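Delta-aminolevulinic acid dehydratase (Toxoplasma gondii ME49, PDB 3OBK) catalyses the condensation of two molecules of 5-aminolevulinic acid into porphobilinogen, an early step of tetrapyrrole biosynthesis, and assembles as an octamer. Local coordinates at residues A[189-194]-A[206-210]; A[211-216]-A[240-246]; A[249-253]-A[278-282]; A[261-267]-A[285-290]. All blocks are in the same frame, centred on the assembly; numbering follows the deposited sequence.

Interaction 1: residues A[189-194]-A[206-210]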
loop_
_atom_site.group_PDB
_atom_site.type_symbol
_atom_site.label_atom_id
_atom_site.label_comp_id
_atom_site.label_asym_id
_atom_site.label_seq_id
_atom_site.Cartn_x
_atom_site.Cartn_y
_atom_site.Cartn_z
ATOM N N ARG A 189 3.897 -10.276 -29.510
ATOM C CA ARG A 189 4.546 -11.514 -29.960
ATOM C C ARG A 189 4.479 -12.647 -28.938
ATOM O O ARG A 189 4.411 -13.810 -29.338
ATOM C CB ARG A 189 5.996 -11.265 -30.458
ATOM C CG ARG A 189 7.129 -11.355 -29.458
ATOM C CD ARG A 189 7.222 -10.153 -28.528
ATOM N NE ARG A 189 8.620 -9.863 -28.213
ATOM C CZ ARG A 189 9.036 -9.097 -27.209
ATOM N NH1 ARG A 189 8.173 -8.540 -26.383
ATOM N NH2 ARG A 189 10.341 -8.913 -27.012
ATOM N N VAL A 190 4.482 -12.333 -27.634
ATOM C CA VAL A 190 4.533 -13.408 -26.640
ATOM C C VAL A 190 3.328 -14.310 -26.806
ATOM O O VAL A 190 3.450 -15.512 -26.933
ATOM C CB VAL A 190 4.635 -12.929 -25.169
ATOM C CG1 VAL A 190 4.533 -14.131 -24.248
ATOM C CG2 VAL A 190 5.980 -12.158 -24.907
ATOM N N SER A 191 2.158 -13.726 -26.819
ATOM C CA SER A 191 0.946 -14.529 -26.886
ATOM C C SER A 191 0.859 -15.295 -28.185
ATOM O O SER A 191 0.370 -16.424 -28.191
ATOM C CB SER A 191 -0.290 -13.649 -26.768
ATOM O OG SER A 191 -1.467 -14.438 -26.697
ATOM N N ALA A 192 1.311 -14.670 -29.278
ATOM C CA ALA A 192 1.189 -15.259 -30.597
ATOM C C ALA A 192 2.115 -16.455 -30.665
ATOM O O ALA A 192 1.733 -17.537 -31.178
ATOM C CB ALA A 192 1.518 -14.242 -31.690
ATOM N N ILE A 193 3.331 -16.273 -30.150
ATOM C CA ILE A 193 4.308 -17.365 -30.148
ATOM C C ILE A 193 3.805 -18.478 -29.249
ATOM O O ILE A 193 3.888 -19.634 -29.589
ATOM C CB ILE A 193 5.708 -16.922 -29.692
ATOM C CG1 ILE A 193 6.304 -15.988 -30.751
ATOM C CG2 ILE A 193 6.549 -18.147 -29.487
ATOM C CD1 ILE A 193 7.408 -15.024 -30.344
ATOM N N ARG A 194 3.244 -18.113 -28.110
ATOM C CA ARG A 194 2.748 -19.106 -27.172
ATOM C C ARG A 194 1.718 -20.048 -27.825
ATOM O O ARG A 194 1.775 -21.249 -27.620
ATOM C CB ARG A 194 2.139 -18.414 -25.952
ATOM C CG ARG A 194 1.664 -19.372 -24.853
ATOM C CD ARG A 194 2.814 -20.077 -24.137
ATOM N NE ARG A 194 3.202 -21.324 -24.785
ATOM C CZ ARG A 194 4.377 -21.919 -24.626
ATOM N NH1 ARG A 194 4.629 -23.040 -25.279
ATOM N NH2 ARG A 194 5.310 -21.401 -23.826
ATOM N N SER A 206 9.481 -23.244 -23.168
ATOM C CA SER A 206 9.310 -22.003 -22.409
ATOM C C SER A 206 9.554 -20.754 -23.233
ATOM O O SER A 206 10.136 -20.799 -24.317
ATOM C CB SER A 206 10.260 -21.981 -21.224
ATOM O OG SER A 206 10.044 -23.100 -20.383
ATOM N N ILE A 207 9.076 -19.632 -22.708
ATOM C CA ILE A 207 9.277 -18.340 -23.331
ATOM C C ILE A 207 9.924 -17.424 -22.293
ATOM O O ILE A 207 9.329 -17.120 -21.280
ATOM C CB ILE A 207 7.959 -17.740 -23.813
ATOM C CG1 ILE A 207 7.392 -18.559 -24.973
ATOM C CG2 ILE A 207 8.138 -16.278 -24.266
ATOM C CD1 ILE A 207 5.944 -18.217 -25.340
ATOM N N LEU A 208 11.163 -17.028 -22.550
ATOM C CA LEU A 208 11.812 -15.971 -21.786
ATOM C C LEU A 208 11.541 -14.641 -22.516
ATOM O O LEU A 208 12.128 -14.351 -23.574
ATOM C CB LEU A 208 13.296 -16.272 -21.646
ATOM C CG LEU A 208 14.350 -15.288 -21.087
ATOM C CD1 LEU A 208 13.845 -14.328 -20.036
ATOM C CD2 LEU A 208 15.554 -16.118 -20.576
ATOM N N ALA A 209 10.608 -13.858 -21.980
ATOM C CA ALA A 209 10.146 -12.661 -22.690
ATOM C C ALA A 209 11.067 -11.520 -22.351
ATOM O O ALA A 209 11.290 -11.228 -21.181
ATOM C CB ALA A 209 8.690 -12.331 -22.306
ATOM N N TYR A 210 11.636 -10.881 -23.361
ATOM C CA TYR A 210 12.326 -9.609 -23.149
ATOM C C TYR A 210 11.233 -8.556 -23.063
ATOM O O TYR A 210 10.774 -8.106 -24.081
ATOM C CB TYR A 210 13.253 -9.291 -24.300
ATOM C CG TYR A 210 14.517 -10.085 -24.389
ATOM C CD1 TYR A 210 14.518 -11.367 -24.858
ATOM C CD2 TYR A 210 15.735 -9.512 -24.084
ATOM C CE1 TYR A 210 15.716 -12.099 -24.982
ATOM C CE2 TYR A 210 16.931 -10.223 -24.196
ATOM C CZ TYR A 210 16.922 -11.522 -24.647
ATOM O OH TYR A 210 18.126 -12.226 -24.777
#
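Helix 189-199 packs against strand 206-213 here, a buried contact inside one beta-alpha-beta unit of the TIM barrel, Val190 and Ile193 facing Ile207 and Ala209. Over these segments helix and strand run nearly antiparallel, at 169°, with 9.9 Å between their axes, as expected where a barrel helix returns the chain to the start of the next strand. Val190 divides its branches between two strand residues: CG2 lies 3.8 Å from Ala209 CB, while CG1 meets Ile207 CG2. The end of Ile207 fits among helix side chains, its CD1 touching Ile193 CG2 at 4.2 Å and lying 3.6 Å from Arg194 NH2. The Arg194 chain runs past this methyl, and its charged end turns to Asp198 and to the carbonyl of Thr205. At the other end, CG of Arg189 is tucked in on the side of both the backbone N and C (chi1 90°), and the bent chain carries NH2 to within 3.1 Å of Tyr210 O, a hydrogen bond. Its NE forms a salt bridge with Asp184. An apolar middle thus lies between two buried arginines, whose charges are met by Asp184 and Asp198 and which also bond backbone carbonyls near the two ends of the strand segment.

Interaction 2: residues A[211-216]-A[240-246]. With PBG (3-[5-(aminomethyl)-4-(carboxymethyl)-1H-pyrrol-3-yl]propanoic acid), chain L.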
loop_
_atom_site.group_PDB
_atom_site.type_symbol
_atom_site.label_atom_id
_atom_site.label_comp_id
_atom_site.label_asym_id
_atom_site.label_seq_id
_atom_site.Cartn_x
_atom_site.Cartn_y
_atom_site.Cartn_z
ATOM N N SER A 211 10.784 -8.204 -21.852
ATOM C CA SER A 211 9.693 -7.224 -21.689
ATOM C C SER A 211 10.176 -5.818 -21.757
ATOM O O SER A 211 9.573 -5.012 -22.442
ATOM C CB SER A 211 9.000 -7.347 -20.341
ATOM O OG SER A 211 8.563 -8.645 -20.162
ATOM N N CYS A 212 11.232 -5.530 -21.006
ATOM C CA CYS A 212 11.759 -4.187 -20.890
ATOM C C CYS A 212 13.162 -4.143 -21.496
ATOM O O CYS A 212 14.157 -4.259 -20.806
ATOM C CB CYS A 212 11.762 -3.767 -19.416
ATOM S SG CYS A 212 10.225 -4.227 -18.553
ATOM N N LYS A 213 13.206 -4.040 -22.816
ATOM C CA LYS A 213 14.444 -4.004 -23.576
ATOM C C LYS A 213 14.558 -2.611 -24.164
ATOM O O LYS A 213 13.677 -2.183 -24.899
ATOM C CB LYS A 213 14.430 -5.024 -24.696
ATOM C CG LYS A 213 15.605 -4.862 -25.613
ATOM C CD LYS A 213 15.715 -6.023 -26.567
ATOM C CE LYS A 213 16.971 -5.922 -27.367
ATOM N NZ LYS A 213 17.144 -7.101 -28.177
ATOM N N TYR A 214 15.639 -1.913 -23.836
ATOM C CA TYR A 214 15.741 -0.502 -24.161
ATOM C C TYR A 214 16.507 -0.244 -25.462
ATOM O O TYR A 214 17.345 -1.027 -25.863
ATOM C CB TYR A 214 16.342 0.246 -22.972
ATOM C CG TYR A 214 15.353 0.369 -21.825
ATOM C CD1 TYR A 214 15.153 -0.661 -20.924
ATOM C CD2 TYR A 214 14.576 1.508 -21.684
ATOM C CE1 TYR A 214 14.211 -0.545 -19.878
ATOM C CE2 TYR A 214 13.659 1.640 -20.658
ATOM C CZ TYR A 214 13.476 0.607 -19.762
ATOM O OH TYR A 214 12.559 0.767 -18.766
ATOM N N ALA A 215 16.166 0.844 -26.140
ATOM C CA ALA A 215 16.858 1.267 -27.367
ATOM C C ALA A 215 18.239 1.748 -27.021
ATOM O O ALA A 215 18.527 2.915 -27.093
ATOM C CB ALA A 215 16.056 2.376 -28.093
ATOM N N SER A 216 19.095 0.828 -26.635
ATOM C CA SER A 216 20.377 1.164 -26.023
ATOM C C SER A 216 21.526 1.325 -27.019
ATOM O O SER A 216 21.484 0.848 -28.181
ATOM C CB SER A 216 20.766 0.064 -25.005
ATOM O OG SER A 216 21.932 0.414 -24.264
ATOM N N GLN A 240 12.433 -0.800 -29.710
ATOM C CA GLN A 240 13.081 -0.805 -28.405
ATOM C C GLN A 240 12.661 0.461 -27.637
ATOM O O GLN A 240 12.269 1.463 -28.225
ATOM C CB GLN A 240 14.578 -0.945 -28.538
ATOM C CG GLN A 240 14.991 -2.316 -29.150
ATOM C CD GLN A 240 16.486 -2.431 -29.464
ATOM O OE1 GLN A 240 17.259 -1.480 -29.308
ATOM N NE2 GLN A 240 16.891 -3.607 -29.938
ATOM N N MET A 241 12.715 0.385 -26.321
ATOM C CA MET A 241 12.194 1.431 -25.434
ATOM C C MET A 241 13.135 2.613 -25.217
ATOM O O MET A 241 14.357 2.485 -25.214
ATOM C CB MET A 241 11.877 0.820 -24.063
ATOM C CG MET A 241 10.666 -0.101 -24.085
ATOM S SD MET A 241 10.282 -0.907 -22.521
ATOM C CE MET A 241 10.463 0.504 -21.439
ATOM N N ASP A 242 12.542 3.764 -25.007
ATOM C CA ASP A 242 13.270 4.960 -24.631
ATOM C C ASP A 242 13.856 4.761 -23.246
ATOM O O ASP A 242 13.122 4.497 -22.302
ATOM C CB ASP A 242 12.279 6.130 -24.581
ATOM C CG ASP A 242 12.962 7.503 -24.495
ATOM O OD1 ASP A 242 14.172 7.553 -24.191
ATOM O OD2 ASP A 242 12.262 8.527 -24.746
ATOM N N PRO A 243 15.170 4.897 -23.103
ATOM C CA PRO A 243 15.780 4.874 -21.789
ATOM C C PRO A 243 15.259 5.932 -20.809
ATOM O O PRO A 243 15.545 5.839 -19.646
ATOM C CB PRO A 243 17.247 5.156 -22.076
ATOM C CG PRO A 243 17.466 4.842 -23.479
ATOM C CD PRO A 243 16.167 5.091 -24.166
ATOM N N SER A 244 14.522 6.932 -21.268
ATOM C CA SER A 244 14.015 7.946 -20.385
ATOM C C SER A 244 12.835 7.491 -19.530
ATOM O O SER A 244 12.393 8.231 -18.644
ATOM C CB SER A 244 13.549 9.141 -21.198
ATOM O OG SER A 244 14.485 9.555 -22.154
ATOM N N ASN A 245 12.324 6.281 -19.783
ATOM C CA ASN A 245 11.024 5.867 -19.257
ATOM C C ASN A 245 11.074 4.668 -18.322
ATOM O O ASN A 245 11.722 3.675 -18.626
ATOM C CB ASN A 245 10.114 5.565 -20.443
ATOM C CG ASN A 245 9.875 6.796 -21.309
ATOM O OD1 ASN A 245 10.225 7.914 -20.920
ATOM N ND2 ASN A 245 9.276 6.598 -22.483
ATOM N N SER A 246 10.356 4.759 -17.197
ATOM C CA SER A 246 10.207 3.604 -16.268
ATOM C C SER A 246 8.787 3.100 -16.229
ATOM O O SER A 246 8.568 1.896 -16.300
ATOM C CB SER A 246 10.671 3.938 -14.832
ATOM O OG SER A 246 10.089 5.157 -14.370
HETATM C CHA PBG L . 18.788 -9.085 -31.199
HETATM C C1A PBG L . 19.675 -9.057 -29.997
HETATM C C2A PBG L . 20.530 -8.024 -29.624
HETATM C C3A PBG L . 21.138 -8.438 -28.454
HETATM C C4A PBG L . 20.577 -9.653 -28.106
HETATM N NA PBG L . 19.718 -10.021 -29.067
HETATM C C5A PBG L . 20.899 -6.780 -30.397
HETATM C C6A PBG L . 19.855 -5.760 -30.553
HETATM O O1A PBG L . 18.666 -6.133 -30.371
HETATM O O2A PBG L . 20.157 -4.608 -30.938
HETATM C C7A PBG L . 22.193 -7.696 -27.728
HETATM C C8A PBG L . 22.926 -8.433 -26.671
HETATM C C9A PBG L . 24.165 -7.839 -26.145
HETATM O O3A PBG L . 24.971 -8.596 -25.610
HETATM O O4A PBG L . 24.568 -6.707 -26.453
HETATM N N1 PBG L . 17.376 -9.088 -30.995
HETATM O O HOH W 1 14.716 -5.528 -30.045
HETATM O O HOH W 2 19.495 0.098 -29.799
#
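A single bridge pairs Tyr214 with Met241: Met241 N donates to Lys213 O at 3.1 Å, and Ala215 N donates to Met241 O at 2.6 Å. Met241 SD sits over one face of the Tyr214 ring, 4.7 Å from its centroid and 17° off the normal, a Met-aromatic contact; the bend at chi3 (45°) brings CE to 3.4 Å from Tyr214 CZ. The Tyr214 hydroxyl donates to Asn245 O at 3.0 Å, in the carbonyl plane, gripping the type I turn 242-245, which an Asx turn at Asp242 also braces. Gln240 lays CB against Ala215 CA, and its extended chain crosses Lys213, with NE2 3.5 Å from Lys213 CE. A water takes a hydrogen bond from NE2, while a second water links OE1 to Ser216 O. Fully extended, Lys213 delivers NZ to porphobilinogen O1A at 2.8 Å. The C-terminal end of a TIM-barrel strand, where barrel enzymes hold their active sites, thus supplies Lys213 to the product pocket, and the loop folded over it supplies Gln240.

Interaction 3: residues A[249-253]-A[278-282]. With MG (magnesium ion), chain I.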
loop_
_atom_site.group_PDB
_atom_site.type_symbol
_atom_site.label_atom_id
_atom_site.label_comp_id
_atom_site.label_asym_id
_atom_site.label_seq_id
_atom_site.Cartn_x
_atom_site.Cartn_y
_atom_site.Cartn_z
ATOM N N ALA A 249 7.840 0.488 -18.541
ATOM C CA ALA A 249 8.323 -0.883 -18.256
ATOM C C ALA A 249 7.221 -1.744 -17.641
ATOM O O ALA A 249 7.127 -2.904 -17.935
ATOM C CB ALA A 249 9.548 -0.872 -17.364
ATOM N N GLU A 250 6.378 -1.145 -16.818
ATOM C CA GLU A 250 5.279 -1.852 -16.161
ATOM C C GLU A 250 4.162 -2.190 -17.144
ATOM O O GLU A 250 3.522 -3.232 -17.060
ATOM C CB GLU A 250 4.726 -1.002 -15.012
ATOM C CG GLU A 250 5.810 -0.653 -13.968
ATOM C CD GLU A 250 5.293 0.286 -12.855
ATOM O OE1 GLU A 250 5.942 1.359 -12.641
ATOM O OE2 GLU A 250 4.238 -0.057 -12.224
ATOM N N ARG A 251 3.925 -1.305 -18.088
ATOM C CA ARG A 251 2.996 -1.615 -19.137
ATOM C C ARG A 251 3.486 -2.888 -19.868
ATOM O O ARG A 251 2.741 -3.833 -20.058
ATOM C CB ARG A 251 2.894 -0.426 -20.083
ATOM C CG ARG A 251 1.624 -0.358 -20.846
ATOM C CD ARG A 251 1.634 0.752 -21.906
ATOM N NE ARG A 251 0.599 0.460 -22.890
ATOM C CZ ARG A 251 0.416 1.111 -24.030
ATOM N NH1 ARG A 251 1.191 2.128 -24.337
ATOM N NH2 ARG A 251 -0.576 0.744 -24.853
ATOM N N GLU A 252 4.764 -2.933 -20.217
ATOM C CA GLU A 252 5.267 -4.080 -20.963
ATOM C C GLU A 252 5.267 -5.350 -20.114
ATOM O O GLU A 252 4.855 -6.426 -20.582
ATOM C CB GLU A 252 6.651 -3.781 -21.537
ATOM C CG GLU A 252 6.626 -2.699 -22.681
ATOM C CD GLU A 252 6.316 -3.284 -24.065
ATOM O OE1 GLU A 252 6.344 -4.523 -24.232
ATOM O OE2 GLU A 252 6.059 -2.509 -25.013
ATOM N N ALA A 253 5.717 -5.239 -18.864
ATOM C CA ALA A 253 5.862 -6.410 -18.033
ATOM C C ALA A 253 4.481 -7.014 -17.752
ATOM O O ALA A 253 4.282 -8.196 -17.925
ATOM C CB ALA A 253 6.624 -6.078 -16.769
ATOM N N LYS A 278 11.923 -2.697 -9.970
ATOM C CA LYS A 278 10.516 -2.301 -9.948
ATOM C C LYS A 278 9.651 -3.441 -10.466
ATOM O O LYS A 278 8.650 -3.777 -9.849
ATOM C CB LYS A 278 10.284 -1.019 -10.720
ATOM C CG LYS A 278 8.824 -0.575 -10.762
ATOM C CD LYS A 278 8.115 -0.547 -9.365
ATOM C CE LYS A 278 8.009 0.866 -8.765
ATOM N NZ LYS A 278 7.936 0.809 -7.246
ATOM N N ILE A 279 10.083 -4.070 -11.563
ATOM C CA ILE A 279 9.355 -5.190 -12.138
ATOM C C ILE A 279 9.404 -6.388 -11.212
ATOM O O ILE A 279 8.438 -7.106 -11.083
ATOM C CB ILE A 279 9.853 -5.568 -13.556
ATOM C CG1 ILE A 279 9.703 -4.362 -14.496
ATOM C CG2 ILE A 279 9.057 -6.759 -14.102
ATOM C CD1 ILE A 279 8.325 -3.624 -14.426
ATOM N N ARG A 280 10.517 -6.590 -10.530
ATOM C CA ARG A 280 10.585 -7.631 -9.490
ATOM C C ARG A 280 9.541 -7.469 -8.406
ATOM O O ARG A 280 9.006 -8.437 -7.923
ATOM C CB ARG A 280 11.957 -7.606 -8.825
ATOM C CG ARG A 280 12.142 -8.637 -7.714
ATOM C CD ARG A 280 11.613 -9.982 -8.135
ATOM N NE ARG A 280 12.499 -11.046 -7.729
ATOM C CZ ARG A 280 12.339 -11.807 -6.646
ATOM N NH1 ARG A 280 11.282 -11.658 -5.822
ATOM N NH2 ARG A 280 13.246 -12.765 -6.417
ATOM N N GLU A 281 9.297 -6.231 -8.008
ATOM C CA GLU A 281 8.396 -5.902 -6.922
ATOM C C GLU A 281 6.971 -6.233 -7.333
ATOM O O GLU A 281 6.206 -6.740 -6.553
ATOM C CB GLU A 281 8.550 -4.408 -6.583
ATOM C CG GLU A 281 7.691 -3.854 -5.453
ATOM C CD GLU A 281 8.033 -2.379 -5.096
ATOM O OE1 GLU A 281 8.549 -1.640 -5.996
ATOM O OE2 GLU A 281 7.764 -1.958 -3.921
ATOM N N LYS A 282 6.647 -5.978 -8.591
ATOM C CA LYS A 282 5.279 -6.113 -9.095
ATOM C C LYS A 282 4.968 -7.456 -9.802
ATOM O O LYS A 282 3.815 -7.901 -9.809
ATOM C CB LYS A 282 4.937 -4.881 -9.974
ATOM C CG LYS A 282 4.238 -3.756 -9.120
ATOM C CD LYS A 282 4.696 -2.326 -9.363
ATOM C CE LYS A 282 4.666 -1.501 -8.026
ATOM N NZ LYS A 282 3.303 -1.218 -7.394
HETATM MG MG MG I . 5.694 -5.885 -25.352
HETATM O O HOH W 3 7.405 -7.020 -24.160
HETATM O O HOH W 4 7.291 -5.299 -26.556
HETATM O O HOH W 5 4.756 -4.339 -26.594
HETATM O O HOH W 6 4.440 -6.962 -23.964
HETATM O O HOH W 7 5.452 -7.225 -26.838
#
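Ala249 opens the contact between helices 247-258 and 273-282, two outer helices of the TIM barrel whose segments cross at -46° with axes 10.3 Å apart. Its carbonyl oxygen and CB both lie near Ile279 CD1, with O 3.8 Å from that methyl. Glu250 comes next and reaches across: CG packs on Ile279 CD1, and the extended chain sets the carboxylate against the aliphatic parts of two lysines, OE1 near Lys278 CG and OE2 3.7 Å from Lys282 CD. The charges themselves stay apart, Glu250 OE2 being 5.1 Å from Lys282 NZ, so any attraction is probably long-range. Lys278 NZ instead pairs with Glu281 OE1 of its own helix, in a salt bridge 2.8 Å long, and with Glu281 of a neighbouring subunit. Glu252 turns the other way; its chain bends at chi2 (-85°), and OE1 binds a magnesium ion whose remaining five ligands are waters. OE2 of the same carboxylate forms a salt bridge with Arg27 of a neighbouring subunit, which would hold the group in place beside the metal. One turn on from Ala249, Ala253 touches the isoleucine at both CD1 and the other branch: Ala253 CB lies 3.7 Å from Ile279 CG2.

Interaction 4: residues A[261-267]-A[285-290]. With PBG (3-[5-(aminomethyl)-4-(carboxymethyl)-1H-pyrrol-3-yl]propanoic acid), chain L.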
loop_
_atom_site.group_PDB
_atom_site.type_symbol
_atom_site.label_atom_id
_atom_site.label_comp_id
_atom_site.label_asym_id
_atom_site.label_seq_id
_atom_site.Cartn_x
_atom_site.Cartn_y
_atom_site.Cartn_z
ATOM N N ALA A 261 4.026 -15.585 -20.652
ATOM C CA ALA A 261 5.471 -15.734 -20.471
ATOM C C ALA A 261 5.764 -16.479 -19.168
ATOM O O ALA A 261 5.001 -16.401 -18.199
ATOM C CB ALA A 261 6.142 -14.403 -20.450
ATOM N N ASP A 262 6.886 -17.187 -19.184
ATOM C CA ASP A 262 7.412 -17.934 -18.065
ATOM C C ASP A 262 8.444 -17.117 -17.258
ATOM O O ASP A 262 8.634 -17.367 -16.061
ATOM C CB ASP A 262 8.106 -19.199 -18.602
ATOM C CG ASP A 262 7.162 -20.122 -19.332
ATOM O OD1 ASP A 262 6.272 -20.694 -18.654
ATOM O OD2 ASP A 262 7.316 -20.314 -20.564
ATOM N N MET A 263 9.172 -16.214 -17.940
ATOM C CA MET A 263 10.155 -15.317 -17.298
ATOM C C MET A 263 10.209 -14.001 -18.032
ATOM O O MET A 263 9.927 -13.946 -19.235
ATOM C CB MET A 263 11.556 -15.920 -17.298
ATOM C CG MET A 263 11.651 -17.315 -16.648
ATOM S SD MET A 263 13.332 -17.984 -16.566
ATOM C CE MET A 263 12.914 -19.717 -16.328
ATOM N N LEU A 264 10.590 -12.951 -17.299
ATOM C CA LEU A 264 10.753 -11.619 -17.840
ATOM C C LEU A 264 12.192 -11.142 -17.731
ATOM O O LEU A 264 12.833 -11.283 -16.689
ATOM C CB LEU A 264 9.851 -10.666 -17.117
ATOM C CG LEU A 264 8.372 -11.064 -17.138
ATOM C CD1 LEU A 264 7.592 -10.118 -16.212
ATOM C CD2 LEU A 264 7.780 -11.116 -18.547
ATOM N N MET A 265 12.693 -10.609 -18.837
ATOM C CA MET A 265 14.055 -10.146 -18.985
ATOM C C MET A 265 14.071 -8.626 -19.066
ATOM O O MET A 265 13.236 -8.022 -19.763
ATOM C CB MET A 265 14.626 -10.731 -20.264
ATOM C CG MET A 265 15.972 -10.143 -20.760
ATOM S SD MET A 265 17.442 -10.865 -20.027
ATOM C CE MET A 265 17.446 -12.513 -20.743
ATOM N N VAL A 266 14.983 -8.001 -18.329
ATOM C CA VAL A 266 15.269 -6.573 -18.486
ATOM C C VAL A 266 16.648 -6.477 -19.063
ATOM O O VAL A 266 17.568 -7.156 -18.592
ATOM C CB VAL A 266 15.298 -5.815 -17.148
ATOM C CG1 VAL A 266 15.773 -4.319 -17.362
ATOM C CG2 VAL A 266 13.952 -5.907 -16.471
ATOM N N LYS A 267 16.795 -5.612 -20.054
ATOM C CA LYS A 267 18.022 -5.492 -20.789
ATOM C C LYS A 267 18.079 -4.121 -21.342
ATOM O O LYS A 267 17.075 -3.644 -21.862
ATOM C CB LYS A 267 17.970 -6.450 -21.939
ATOM C CG LYS A 267 19.133 -6.430 -22.931
ATOM C CD LYS A 267 18.800 -7.520 -23.906
ATOM C CE LYS A 267 19.463 -7.452 -25.233
ATOM N NZ LYS A 267 18.636 -8.306 -26.173
ATOM N N LEU A 285 6.526 -13.440 -11.839
ATOM C CA LEU A 285 7.333 -14.304 -12.694
ATOM C C LEU A 285 8.797 -14.187 -12.375
ATOM O O LEU A 285 9.254 -13.164 -11.918
ATOM C CB LEU A 285 7.142 -13.943 -14.165
ATOM C CG LEU A 285 5.724 -14.093 -14.754
ATOM C CD1 LEU A 285 5.719 -13.511 -16.126
ATOM C CD2 LEU A 285 5.297 -15.527 -14.790
ATOM N N PRO A 286 9.568 -15.238 -12.636
ATOM C CA PRO A 286 11.012 -15.036 -12.452
ATOM C C PRO A 286 11.621 -13.956 -13.353
ATOM O O PRO A 286 11.182 -13.742 -14.492
ATOM C CB PRO A 286 11.614 -16.406 -12.763
ATOM C CG PRO A 286 10.521 -17.355 -12.513
ATOM C CD PRO A 286 9.208 -16.660 -12.729
ATOM N N MET A 287 12.628 -13.282 -12.812
ATOM C CA MET A 287 13.289 -12.182 -13.477
ATOM C C MET A 287 14.667 -12.579 -13.953
ATOM O O MET A 287 15.380 -13.291 -13.278
ATOM C CB MET A 287 13.434 -10.989 -12.527
ATOM C CG MET A 287 12.145 -10.296 -12.069
ATOM S SD MET A 287 10.991 -9.858 -13.377
ATOM C CE MET A 287 11.883 -8.634 -14.321
ATOM N N VAL A 288 15.021 -12.090 -15.131
ATOM C CA VAL A 288 16.335 -12.279 -15.704
ATOM C C VAL A 288 16.829 -10.931 -16.119
ATOM O O VAL A 288 16.057 -10.080 -16.521
ATOM C CB VAL A 288 16.300 -13.254 -16.940
ATOM C CG1 VAL A 288 17.670 -13.693 -17.309
ATOM C CG2 VAL A 288 15.452 -14.477 -16.632
ATOM N N ALA A 289 18.124 -10.719 -15.979
ATOM C CA ALA A 289 18.777 -9.483 -16.412
ATOM C C ALA A 289 19.901 -9.846 -17.395
ATOM O O ALA A 289 20.454 -10.923 -17.311
ATOM C CB ALA A 289 19.298 -8.744 -15.227
ATOM N N TYR A 290 20.208 -8.964 -18.342
ATOM C CA TYR A 290 21.250 -9.219 -19.328
ATOM C C TYR A 290 22.373 -8.199 -19.151
ATOM O O TYR A 290 22.184 -6.998 -19.360
ATOM C CB TYR A 290 20.683 -9.111 -20.729
ATOM C CG TYR A 290 21.406 -9.911 -21.791
ATOM C CD1 TYR A 290 22.768 -9.768 -22.029
ATOM C CD2 TYR A 290 20.703 -10.787 -22.605
ATOM C CE1 TYR A 290 23.414 -10.509 -23.060
ATOM C CE2 TYR A 290 21.329 -11.529 -23.604
ATOM C CZ TYR A 290 22.668 -11.389 -23.834
ATOM O OH TYR A 290 23.213 -12.148 -24.849
HETATM C CHA PBG L . 18.788 -9.085 -31.199
HETATM C C1A PBG L . 19.675 -9.057 -29.997
HETATM C C2A PBG L . 20.530 -8.024 -29.624
HETATM C C3A PBG L . 21.138 -8.438 -28.454
HETATM C C4A PBG L . 20.577 -9.653 -28.106
HETATM N NA PBG L . 19.718 -10.021 -29.067
HETATM C C5A PBG L . 20.899 -6.780 -30.397
HETATM C C6A PBG L . 19.855 -5.760 -30.553
HETATM O O1A PBG L . 18.666 -6.133 -30.371
HETATM O O2A PBG L . 20.157 -4.608 -30.938
HETATM C C7A PBG L . 22.193 -7.696 -27.728
HETATM C C8A PBG L . 22.926 -8.433 -26.671
HETATM C C9A PBG L . 24.165 -7.839 -26.145
HETATM O O3A PBG L . 24.971 -8.596 -25.610
HETATM O O4A PBG L . 24.568 -6.707 -26.453
HETATM N N1 PBG L . 17.376 -9.088 -30.995
#
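Lys267 and Tyr290 both carry CG on the far side of CB from the backbone N (chi1 176° and -154°), which lays them side by side, pointing the same way, at the ends of two parallel TIM-barrel strands. Strands 263-267 and 287-291 belong to one beta-alpha-beta unit, linked by helix 273-282. Four backbone bonds hold them in register: Leu264 N to Pro286 O, Val288 N to Leu264 O at 2.8 Å, Val266 N to Val288 O, and Tyr290 N to Val266 O, the last longer at 3.2 Å. On the face toward the helices, Leu264 CG rests on Leu285 CD1 at 3.7 Å, and the doubly bent Met287 brings its CE to both Leu264 CB and Val266 CG2. On the barrel interior, Met265 curls back so that CE meets Val288 CG1 at 3.6 Å while SD lies against Tyr290 CB and beside the edge of the tyrosine ring. Before the strands proper, Leu285 CD2 and Pro286 CD cover the carbonyls of Ala261 and Asp262. Tyr290 OH is hydrogen-bonded to Tyr332 OH, and Tyr290 CE1 lies 3.5 Å from porphobilinogen O3A. Lys267, fully extended along this wall of the pocket, brings NZ to the pyrrole ring of the product, 3.1 Å from C4A.

In the fold
Followed from the N terminus, interaction 1 closes first, bringing strand 206-213 back against helix 189-199. The same strand runs on into interaction 2, where a longer loop including helix 220-226 comes back over the strand's end. Both are complete before the last pair begins. Interactions 3 and 4 cross: segments 249-253, 261-267, 278-282 and 285-290 alternate along the chain, interlocking two helices with two strands, and Ile279 packs on Met287 between them. Strand 263-267 lies beside strand 206-213, joining interaction 4 to interactions 1 and 2 through backbone bonds. Lys213 and Lys267 meet at the product, while interaction 3 packs against Cys212 and Tyr214.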